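PDB 4MO9: periplasmic binding protein from Veillonella parvula, which probably captures a ferric siderophore or a related metal chelate outside the cell membrane and hands it to an ABC importer. Local coordinates for residues K308-H314 with W364-N369; D258-I262 with Y329-F334; E205-P211 with A291-R296. One frame throughout, in Å; residues are numbered along the deposited sequence.

Interaction 1: residues K308-H314 with W364-N369; sequences KQVYSAH and WFMHMN
H367 lays its imidazole over the phenol ring of Y311, so that side chains as well as backbone lock two antiparallel strands, 310-313 and 365-367, between which S312 N donates to M366 O at 2.8 Å. The rings form an offset stack, their planes only 8° apart and their centroids separated by 4.3 Å. With CG anti to the backbone N (chi1 -177°), the H367 ring is carried alongside Y311 and ND1 faces V310 O, to which it donates at 3.3 Å from well above that carbonyl's plane. The same oxygen takes a straighter bond from M368 N (3.0 Å, 171° at the hydrogen), and the ND1 bond and the stack together fix how the imidazole is turned. Y311 OH donates in turn to Q309 OE1 at 2.9 Å; an alanine in place of this tyrosine would probably leave one imidazole face without its stacking partner and the Q309 amide without this hydroxyl.

K308, the positive-phi residue of a Schellman motif ending helix 303-306, bends at chi2 and runs CD and CE along the carbonyl of the C-terminal N369. Its NZ lies in that carbonyl plane, 2.8 Å from N369 O, an attraction likely strengthened by the terminal charge. On the other side of the strand pair M368, present as selenomethionine, crosses V310 obliquely and bends at its last torsion, setting CE 4.0 Å from V310 CG2. At the far end W364 CZ3 lies over the H314 ring, 3.4 Å from H314 CD2.

Strand 365-367 is the outermost of a mixed five-stranded sheet, and 310-313 joins it to the parallel strand 259-263. Helix 324-334 packs on the face bearing Y311 and A313, whereas helix 282-295 meets M366 on the other.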
loop_
_atom_site.group_PDB
_atom_site.type_symbol
_atom_site.label_atom_id
_atom_site.label_comp_id
_atom_site.label_asym_id
_atom_site.label_seq_id
_atom_site.Cartn_x
_atom_site.Cartn_y
_atom_site.Cartn_z
ATOM N N LYS A 308 -24.482 -11.860 -2.001
ATOM C CA LYS A 308 -23.956 -10.544 -1.666
ATOM C C LYS A 308 -22.616 -10.704 -0.954
ATOM O O LYS A 308 -22.429 -10.212 0.160
ATOM C CB LYS A 308 -24.950 -9.753 -0.802
ATOM C CG LYS A 308 -26.339 -9.560 -1.455
ATOM C CD LYS A 308 -26.276 -8.598 -2.643
ATOM C CE LYS A 308 -27.657 -8.348 -3.251
ATOM N NZ LYS A 308 -27.637 -7.204 -4.214
ATOM N N GLN A 309 -21.699 -11.425 -1.591
ATOM C CA GLN A 309 -20.353 -11.576 -1.056
ATOM C C GLN A 309 -19.351 -10.949 -2.019
ATOM O O GLN A 309 -18.296 -11.530 -2.309
ATOM C CB GLN A 309 -20.028 -13.050 -0.797
ATOM C CG GLN A 309 -20.886 -13.673 0.301
ATOM C CD GLN A 309 -20.598 -13.077 1.666
ATOM O OE1 GLN A 309 -19.462 -12.720 1.973
ATOM N NE2 GLN A 309 -21.630 -12.968 2.494
ATOM N N VAL A 310 -19.701 -9.753 -2.498
ATOM C CA VAL A 310 -18.852 -8.968 -3.392
ATOM C C VAL A 310 -18.359 -7.724 -2.655
ATOM O O VAL A 310 -19.169 -6.918 -2.161
ATOM C CB VAL A 310 -19.603 -8.545 -4.669
ATOM C CG1 VAL A 310 -18.697 -7.711 -5.567
ATOM C CG2 VAL A 310 -20.096 -9.769 -5.412
ATOM N N TYR A 311 -17.034 -7.578 -2.598
ATOM C CA TYR A 311 -16.373 -6.546 -1.805
ATOM C C TYR A 311 -15.368 -5.780 -2.650
ATOM O O TYR A 311 -15.092 -6.156 -3.788
ATOM C CB TYR A 311 -15.620 -7.192 -0.635
ATOM C CG TYR A 311 -16.515 -7.956 0.301
ATOM C CD1 TYR A 311 -16.902 -9.262 0.018
ATOM C CD2 TYR A 311 -16.990 -7.370 1.457
ATOM C CE1 TYR A 311 -17.747 -9.964 0.869
ATOM C CE2 TYR A 311 -17.833 -8.064 2.319
ATOM C CZ TYR A 311 -18.207 -9.357 2.015
ATOM O OH TYR A 311 -19.028 -10.048 2.869
ATOM N N SER A 312 -14.808 -4.715 -2.080
ATOM C CA SER A 312 -13.774 -3.938 -2.755
ATOM C C SER A 312 -12.909 -3.242 -1.713
ATOM O O SER A 312 -13.433 -2.709 -0.734
ATOM C CB SER A 312 -14.422 -2.900 -3.688
ATOM O OG SER A 312 -13.419 -2.102 -4.316
ATOM N N ALA A 313 -11.590 -3.280 -1.902
ATOM C CA ALA A 313 -10.658 -2.558 -1.048
ATOM C C ALA A 313 -9.730 -1.758 -1.953
ATOM O O ALA A 313 -9.545 -2.118 -3.116
ATOM C CB ALA A 313 -9.858 -3.524 -0.188
ATOM N N HIS A 314 -9.159 -0.676 -1.431
ATOM C CA HIS A 314 -8.320 0.220 -2.226
ATOM C C HIS A 314 -6.955 -0.415 -2.530
ATOM O O HIS A 314 -6.223 -0.805 -1.609
ATOM C CB HIS A 314 -8.128 1.557 -1.485
ATOM C CG HIS A 314 -7.563 2.652 -2.340
ATOM N ND1 HIS A 314 -6.275 2.624 -2.825
ATOM C CD2 HIS A 314 -8.114 3.801 -2.803
ATOM C CE1 HIS A 314 -6.053 3.706 -3.552
ATOM N NE2 HIS A 314 -7.152 4.439 -3.552
ATOM N N TRP A 364 -12.660 3.806 0.965
ATOM C CA TRP A 364 -11.488 2.930 0.891
ATOM C C TRP A 364 -11.855 1.457 0.935
ATOM O O TRP A 364 -11.043 0.594 0.592
ATOM C CB TRP A 364 -10.511 3.287 2.029
ATOM C CG TRP A 364 -10.130 4.720 1.955
ATOM C CD1 TRP A 364 -10.792 5.783 2.517
ATOM C CD2 TRP A 364 -9.028 5.271 1.221
ATOM N NE1 TRP A 364 -10.147 6.963 2.191
ATOM C CE2 TRP A 364 -9.066 6.674 1.394
ATOM C CE3 TRP A 364 -8.010 4.717 0.441
ATOM C CZ2 TRP A 364 -8.116 7.526 0.816
ATOM C CZ3 TRP A 364 -7.073 5.561 -0.134
ATOM C CH2 TRP A 364 -7.131 6.950 0.054
ATOM N N PHE A 365 -13.088 1.182 1.353
ATOM C CA PHE A 365 -13.590 -0.181 1.464
ATOM C C PHE A 365 -15.050 -0.172 1.060
ATOM O O PHE A 365 -15.724 0.865 1.161
ATOM C CB PHE A 365 -13.462 -0.690 2.898
ATOM C CG PHE A 365 -12.042 -0.721 3.409
ATOM C CD1 PHE A 365 -11.134 -1.661 2.925
ATOM C CD2 PHE A 365 -11.618 0.183 4.377
ATOM C CE1 PHE A 365 -9.822 -1.694 3.394
ATOM C CE2 PHE A 365 -10.308 0.148 4.859
ATOM C CZ PHE A 365 -9.414 -0.792 4.366
HETATM N N MSE A 366 -15.556 -1.314 0.612
HETATM C CA MSE A 366 -16.906 -1.322 0.072
HETATM C C MSE A 366 -17.494 -2.711 0.023
HETATM O O MSE A 366 -16.823 -3.670 -0.363
HETATM C CB MSE A 366 -16.918 -0.707 -1.326
HETATM C CG MSE A 366 -18.088 -1.139 -2.164
HETATM SE SE MSE A 366 -19.053 0.401 -2.776
HETATM C CE MSE A 366 -19.549 1.089 -1.012
ATOM N N HIS A 367 -18.762 -2.802 0.415
ATOM C CA HIS A 367 -19.515 -4.033 0.329
ATOM C C HIS A 367 -20.692 -3.736 -0.583
ATOM O O HIS A 367 -21.473 -2.822 -0.316
ATOM C CB HIS A 367 -20.001 -4.434 1.718
ATOM C CG HIS A 367 -20.732 -5.736 1.748
ATOM N ND1 HIS A 367 -20.502 -6.734 0.825
ATOM C CD2 HIS A 367 -21.697 -6.199 2.575
ATOM C CE1 HIS A 367 -21.288 -7.762 1.093
ATOM N NE2 HIS A 367 -22.021 -7.466 2.148
HETATM N N MSE A 368 -20.809 -4.482 -1.677
HETATM C CA MSE A 368 -21.859 -4.206 -2.642
HETATM C C MSE A 368 -23.223 -4.503 -2.035
HETATM O O MSE A 368 -23.412 -5.533 -1.381
HETATM C CB MSE A 368 -21.656 -5.039 -3.907
HETATM C CG MSE A 368 -22.712 -4.803 -4.980
HETATM SE SE MSE A 368 -22.553 -6.169 -6.337
HETATM C CE MSE A 368 -23.426 -7.623 -5.346
ATOM N N ASN A 369 -24.166 -3.592 -2.246
ATOM C CA ASN A 369 -25.527 -3.781 -1.774
ATOM C C ASN A 369 -26.229 -4.868 -2.567
ATOM O O ASN A 369 -26.130 -4.897 -3.791
ATOM C CB ASN A 369 -26.311 -2.480 -1.896
ATOM C CG ASN A 369 -25.778 -1.397 -0.996
ATOM O OD1 ASN A 369 -25.252 -1.674 0.083
ATOM N ND2 ASN A 369 -25.906 -0.151 -1.435
#

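Interaction 2: residues D258-I262 with Y329-F334; sequences DIIMI and YLAKTF
Strand 259-262, through I259 and M261, faces helix 329-334 with the two chains running roughly antiparallel, at 151° between their N-to-C directions. The short axes approach to 11.0 Å, a spacing filled by side chains; no hydrogen bond passes between the segments. Alternation along the strand selects what takes part: I259 and M261 point toward the helix, while I260 and I262 belong to the other face of the sheet.

M261, a selenomethionine here, does most of the reaching. Its chain runs out extended from the backbone and turns at the last torsion (chi3 -52°), which swings CE to 3.5 Å from L330 CD2; the two side chains cross at about a right angle. The same methyl also touches T333 CG2 and F334 CE1. The selenium is at the edge of the Y329 ring, 4.0 Å from Y329 CE1 and 81° off the ring normal, a Met-aromatic contact made beside the ring. This is the layering of an alpha/beta lobe of the periplasmic binding protein fold, in which a helix lies against a sheet whose central strands run parallel.

Nearer the start of the strand, I259 CD1 comes up to the edge of the F334 ring, 3.7 Å from F334 CD1. T333, between these aromatic residues in the helix, is held by the backbone of its own helix: T333 OG1 donates to Y329 O at 2.6 Å, and T333 N reaches that oxygen at 3.0 Å from the opposite face of the carbonyl plane. The hydroxyl oxygen thereby sits over the centre of the Y329 ring, and CG2 is turned to M261. Beyond the two segments, V202 and A228 touch F334, L227 touches L330, and the Y329 ring stacks with that of F365.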
loop_
_atom_site.group_PDB
_atom_site.type_symbol
_atom_site.label_atom_id
_atom_site.label_comp_id
_atom_site.label_asym_id
_atom_site.label_seq_id
_atom_site.Cartn_x
_atom_site.Cartn_y
_atom_site.Cartn_z
ATOM N N ASP A 258 -16.733 -18.435 -3.057
ATOM C CA ASP A 258 -17.567 -17.940 -1.959
ATOM C C ASP A 258 -17.600 -16.412 -1.927
ATOM O O ASP A 258 -18.627 -15.808 -1.611
ATOM C CB ASP A 258 -17.040 -18.446 -0.611
ATOM C CG ASP A 258 -17.203 -19.954 -0.434
ATOM O OD1 ASP A 258 -18.254 -20.505 -0.832
ATOM O OD2 ASP A 258 -16.273 -20.584 0.117
ATOM N N ILE A 259 -16.464 -15.797 -2.255
ATOM C CA ILE A 259 -16.284 -14.355 -2.109
ATOM C C ILE A 259 -15.571 -13.798 -3.352
ATOM O O ILE A 259 -14.717 -14.467 -3.935
ATOM C CB ILE A 259 -15.470 -14.051 -0.813
ATOM C CG1 ILE A 259 -16.276 -14.468 0.426
ATOM C CG2 ILE A 259 -15.050 -12.578 -0.721
ATOM C CD1 ILE A 259 -15.467 -14.477 1.720
ATOM N N ILE A 260 -15.961 -12.597 -3.780
ATOM C CA ILE A 260 -15.275 -11.884 -4.861
ATOM C C ILE A 260 -14.848 -10.538 -4.286
ATOM O O ILE A 260 -15.633 -9.881 -3.588
ATOM C CB ILE A 260 -16.215 -11.639 -6.075
ATOM C CG1 ILE A 260 -16.501 -12.941 -6.835
ATOM C CG2 ILE A 260 -15.608 -10.612 -7.038
ATOM C CD1 ILE A 260 -17.599 -12.799 -7.937
HETATM N N MSE A 261 -13.611 -10.126 -4.547
HETATM C CA MSE A 261 -13.179 -8.794 -4.145
HETATM C C MSE A 261 -12.512 -8.110 -5.330
HETATM O O MSE A 261 -11.539 -8.640 -5.889
HETATM C CB MSE A 261 -12.227 -8.867 -2.948
HETATM C CG MSE A 261 -12.026 -7.519 -2.268
HETATM SE SE MSE A 261 -10.793 -7.609 -0.755
HETATM C CE MSE A 261 -11.691 -9.090 0.163
ATOM N N ILE A 262 -13.063 -6.961 -5.732
ATOM C CA ILE A 262 -12.536 -6.185 -6.856
ATOM C C ILE A 262 -11.804 -4.953 -6.329
ATOM O O ILE A 262 -12.422 -4.111 -5.677
ATOM C CB ILE A 262 -13.668 -5.691 -7.784
ATOM C CG1 ILE A 262 -14.584 -6.847 -8.204
ATOM C CG2 ILE A 262 -13.084 -4.966 -9.000
ATOM C CD1 ILE A 262 -13.906 -7.892 -9.075
ATOM N N TYR A 329 -9.379 -5.747 7.184
ATOM C CA TYR A 329 -10.482 -5.831 6.211
ATOM C C TYR A 329 -10.609 -7.222 5.613
ATOM O O TYR A 329 -11.714 -7.738 5.447
ATOM C CB TYR A 329 -10.283 -4.817 5.083
ATOM C CG TYR A 329 -11.461 -4.756 4.138
ATOM C CD1 TYR A 329 -11.373 -5.239 2.837
ATOM C CD2 TYR A 329 -12.673 -4.221 4.557
ATOM C CE1 TYR A 329 -12.465 -5.176 1.971
ATOM C CE2 TYR A 329 -13.771 -4.156 3.701
ATOM C CZ TYR A 329 -13.661 -4.636 2.414
ATOM O OH TYR A 329 -14.759 -4.566 1.572
ATOM N N LEU A 330 -9.479 -7.838 5.279
ATOM C CA LEU A 330 -9.526 -9.164 4.667
ATOM C C LEU A 330 -10.033 -10.196 5.672
ATOM O O LEU A 330 -10.905 -10.994 5.352
ATOM C CB LEU A 330 -8.154 -9.568 4.129
ATOM C CG LEU A 330 -7.657 -8.816 2.897
ATOM C CD1 LEU A 330 -6.180 -9.123 2.673
ATOM C CD2 LEU A 330 -8.482 -9.196 1.668
ATOM N N ALA A 331 -9.502 -10.167 6.892
ATOM C CA ALA A 331 -9.896 -11.147 7.914
ATOM C C ALA A 331 -11.354 -10.997 8.330
ATOM O O ALA A 331 -12.081 -11.993 8.505
ATOM C CB ALA A 331 -8.983 -11.034 9.126
ATOM N N LYS A 332 -11.788 -9.751 8.488
ATOM C CA LYS A 332 -13.185 -9.463 8.828
ATOM C C LYS A 332 -14.139 -9.832 7.686
ATOM O O LYS A 332 -15.283 -10.245 7.930
ATOM C CB LYS A 332 -13.340 -7.986 9.223
ATOM C CG LYS A 332 -14.746 -7.542 9.620
ATOM C CD LYS A 332 -14.723 -6.057 10.016
ATOM C CE LYS A 332 -16.045 -5.571 10.591
ATOM N NZ LYS A 332 -16.275 -6.000 12.000
ATOM N N THR A 333 -13.676 -9.706 6.440
ATOM C CA THR A 333 -14.513 -10.057 5.279
ATOM C C THR A 333 -14.678 -11.571 5.195
ATOM O O THR A 333 -15.785 -12.086 4.983
ATOM C CB THR A 333 -13.883 -9.534 3.969
ATOM O OG1 THR A 333 -13.886 -8.098 3.981
ATOM C CG2 THR A 333 -14.645 -10.036 2.734
ATOM N N PHE A 334 -13.566 -12.281 5.372
ATOM C CA PHE A 334 -13.572 -13.738 5.326
ATOM C C PHE A 334 -14.251 -14.363 6.544
ATOM O O PHE A 334 -14.903 -15.394 6.417
ATOM C CB PHE A 334 -12.146 -14.280 5.185
ATOM C CG PHE A 334 -11.402 -13.725 3.997
ATOM C CD1 PHE A 334 -12.082 -13.400 2.837
ATOM C CD2 PHE A 334 -10.022 -13.516 4.049
ATOM C CE1 PHE A 334 -11.410 -12.879 1.741
ATOM C CE2 PHE A 334 -9.344 -12.993 2.954
ATOM C CZ PHE A 334 -10.049 -12.676 1.793
#

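Interaction 3: residues E205-P211 with A291-R296; sequences EVGMNGP and AFTTER
R296 and E205 meet end-on from opposite directions, guanidinium and carboxylate almost coplanar with 16° between their planes. R296 NH1 donates to E205 OE1 at 2.7 Å, and R296 NH2 to E205 OE2 at 2.8 Å, the latter nearly straight at 175° and on the syn lone pair. This two-nitrogen salt bridge does not exhaust either partner. R296 NE binds P211 O at 2.8 Å, close to the guanidinium plane, while NH2 makes a longer bond of 3.2 Å to G210 O, tilted from that plane. All three nitrogens of the arginine are thus engaged, and two carbonyls of the loop following strand 201-206 gain a donor. The carboxylate has further partners as well: OE1 is hydrogen-bonded to Y203 OH and OE2 to the backbone N of G215. The extended arginine chain delivers the group flat among these acceptors.

Apolar contacts close in around the polar network. F292 turns its ring edge toward the guanidinium, with CD2 over the centre of one face, and F214 adds a cation-pi contact. Across the segments P211 lies over a face of the F292 ring, its CG 4.2 Å from the ring centroid and 15° off the normal, a CH-pi contact; the same CG reaches A291 CB at 3.9 Å. G207 meets the ring's edge through its carbonyl oxygen.

The principle illustrated is that of a buried ion pair whose charges are mutually compensated and further spread over neutral donors and acceptors; such surroundings would be expected to keep both groups ionised, and they tie the end of helix 282-295 to the loop at residues 207-211.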
loop_
_atom_site.group_PDB
_atom_site.type_symbol
_atom_site.label_atom_id
_atom_site.label_comp_id
_atom_site.label_asym_id
_atom_site.label_seq_id
_atom_site.Cartn_x
_atom_site.Cartn_y
_atom_site.Cartn_z
ATOM N N GLU A 205 -9.421 -9.521 -7.889
ATOM C CA GLU A 205 -9.119 -8.868 -9.162
ATOM C C GLU A 205 -8.891 -7.378 -8.960
ATOM O O GLU A 205 -9.645 -6.730 -8.221
ATOM C CB GLU A 205 -10.238 -9.090 -10.196
ATOM C CG GLU A 205 -9.892 -8.525 -11.588
ATOM C CD GLU A 205 -11.071 -8.511 -12.561
ATOM O OE1 GLU A 205 -11.861 -9.489 -12.588
ATOM O OE2 GLU A 205 -11.203 -7.525 -13.331
ATOM N N VAL A 206 -7.841 -6.849 -9.595
ATOM C CA VAL A 206 -7.649 -5.401 -9.670
ATOM C C VAL A 206 -8.645 -4.877 -10.701
ATOM O O VAL A 206 -8.586 -5.256 -11.885
ATOM C CB VAL A 206 -6.217 -5.028 -10.096
ATOM C CG1 VAL A 206 -5.982 -3.528 -9.902
ATOM C CG2 VAL A 206 -5.207 -5.811 -9.265
ATOM N N GLY A 207 -9.575 -4.027 -10.267
ATOM C CA GLY A 207 -10.632 -3.582 -11.163
ATOM C C GLY A 207 -10.273 -2.382 -12.023
ATOM O O GLY A 207 -11.105 -1.493 -12.226
HETATM N N MSE A 208 -9.049 -2.369 -12.548
HETATM C CA MSE A 208 -8.521 -1.218 -13.280
HETATM C C MSE A 208 -9.095 -1.084 -14.683
HETATM O O MSE A 208 -9.119 0.014 -15.254
HETATM C CB MSE A 208 -6.997 -1.310 -13.362
HETATM C CG MSE A 208 -6.344 -0.216 -14.200
HETATM SE SE MSE A 208 -4.400 -0.344 -14.135
HETATM C CE MSE A 208 -4.200 -2.102 -14.941
ATOM N N ASN A 209 -9.561 -2.199 -15.240
ATOM C CA ASN A 209 -10.033 -2.199 -16.617
ATOM C C ASN A 209 -11.555 -2.192 -16.743
ATOM O O ASN A 209 -12.083 -2.238 -17.850
ATOM C CB ASN A 209 -9.431 -3.383 -17.382
ATOM C CG ASN A 209 -7.924 -3.282 -17.519
ATOM O OD1 ASN A 209 -7.377 -2.188 -17.667
ATOM N ND2 ASN A 209 -7.243 -4.423 -17.464
ATOM N N GLY A 210 -12.254 -2.134 -15.610
ATOM C CA GLY A 210 -13.709 -2.119 -15.622
ATOM C C GLY A 210 -14.302 -3.487 -15.923
ATOM O O GLY A 210 -13.561 -4.452 -16.143
ATOM N N PRO A 211 -15.645 -3.581 -15.940
ATOM C CA PRO A 211 -16.333 -4.861 -16.166
ATOM C C PRO A 211 -15.981 -5.534 -17.503
ATOM O O PRO A 211 -15.966 -6.763 -17.578
ATOM C CB PRO A 211 -17.817 -4.463 -16.151
ATOM C CG PRO A 211 -17.864 -3.196 -15.340
ATOM C CD PRO A 211 -16.590 -2.476 -15.690
ATOM N N ALA A 291 -21.748 -2.882 -11.466
ATOM C CA ALA A 291 -21.605 -3.058 -12.910
ATOM C C ALA A 291 -20.735 -4.264 -13.286
ATOM O O ALA A 291 -20.987 -4.911 -14.310
ATOM C CB ALA A 291 -21.078 -1.783 -13.564
ATOM N N PHE A 292 -19.713 -4.548 -12.475
ATOM C CA PHE A 292 -18.905 -5.752 -12.658
ATOM C C PHE A 292 -19.776 -7.009 -12.678
ATOM O O PHE A 292 -19.575 -7.896 -13.507
ATOM C CB PHE A 292 -17.851 -5.873 -11.557
ATOM C CG PHE A 292 -16.623 -5.038 -11.796
ATOM C CD1 PHE A 292 -16.610 -3.687 -11.469
ATOM C CD2 PHE A 292 -15.482 -5.603 -12.357
ATOM C CE1 PHE A 292 -15.487 -2.912 -11.695
ATOM C CE2 PHE A 292 -14.347 -4.832 -12.583
ATOM C CZ PHE A 292 -14.351 -3.484 -12.253
ATOM N N THR A 293 -20.757 -7.068 -11.780
ATOM C CA THR A 293 -21.620 -8.250 -11.637
ATOM C C THR A 293 -22.754 -8.318 -12.667
ATOM O O THR A 293 -23.300 -9.398 -12.947
ATOM C CB THR A 293 -22.195 -8.330 -10.198
ATOM O OG1 THR A 293 -23.144 -7.273 -9.988
ATOM C CG2 THR A 293 -21.081 -8.186 -9.184
ATOM N N THR A 294 -23.108 -7.169 -13.241
ATOM C CA THR A 294 -24.210 -7.121 -14.207
ATOM C C THR A 294 -23.749 -7.155 -15.668
ATOM O O THR A 294 -24.496 -7.588 -16.545
ATOM C CB THR A 294 -25.145 -5.895 -13.974
ATOM O OG1 THR A 294 -24.424 -4.675 -14.194
ATOM C CG2 THR A 294 -25.700 -5.902 -12.553
ATOM N N GLU A 295 -22.532 -6.691 -15.937
ATOM C CA GLU A 295 -22.052 -6.613 -17.317
ATOM C C GLU A 295 -21.303 -7.882 -17.748
ATOM O O GLU A 295 -21.138 -8.136 -18.946
ATOM C CB GLU A 295 -21.187 -5.358 -17.550
ATOM C CG GLU A 295 -21.871 -4.008 -17.255
ATOM C CD GLU A 295 -23.167 -3.797 -18.035
ATOM O OE1 GLU A 295 -23.124 -3.201 -19.139
ATOM O OE2 GLU A 295 -24.239 -4.219 -17.541
ATOM N N ARG A 296 -20.884 -8.692 -16.779
ATOM C CA ARG A 296 -20.076 -9.879 -17.067
ATOM C C ARG A 296 -20.910 -11.148 -17.215
ATOM O O ARG A 296 -21.734 -11.469 -16.354
ATOM C CB ARG A 296 -18.981 -10.065 -16.006
ATOM C CG ARG A 296 -17.859 -9.052 -16.132
ATOM C CD ARG A 296 -16.754 -9.269 -15.107
ATOM N NE ARG A 296 -15.637 -8.354 -15.348
ATOM C CZ ARG A 296 -14.520 -8.323 -14.629
ATOM N NH1 ARG A 296 -14.361 -9.155 -13.607
ATOM N NH2 ARG A 296 -13.561 -7.448 -14.923
#

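All three contacts belong to one lobe and one sheet. Interactions 1 and 2 are closest, about 8 Å between centres, and adjoin where S312 OG approaches I262 O at 2.6 Å, probably in a hydrogen bond. Interactions 2 and 3, with centres about 16 Å apart, use neighbouring strands, with E205 N 3.0 Å from M261 O; on the face away from helix 324-334, I262 CG2 packs 3.8 Å from F292 CZ. Interactions 1 and 3 meet through helix 282-295, where M368 SE is 3.8 Å from T293 CG2. Bound trimethylamine oxide, in a pocket lined by W45, A48, S73 and R78, lies about 12 Å from the side chain of H314 in interaction 1.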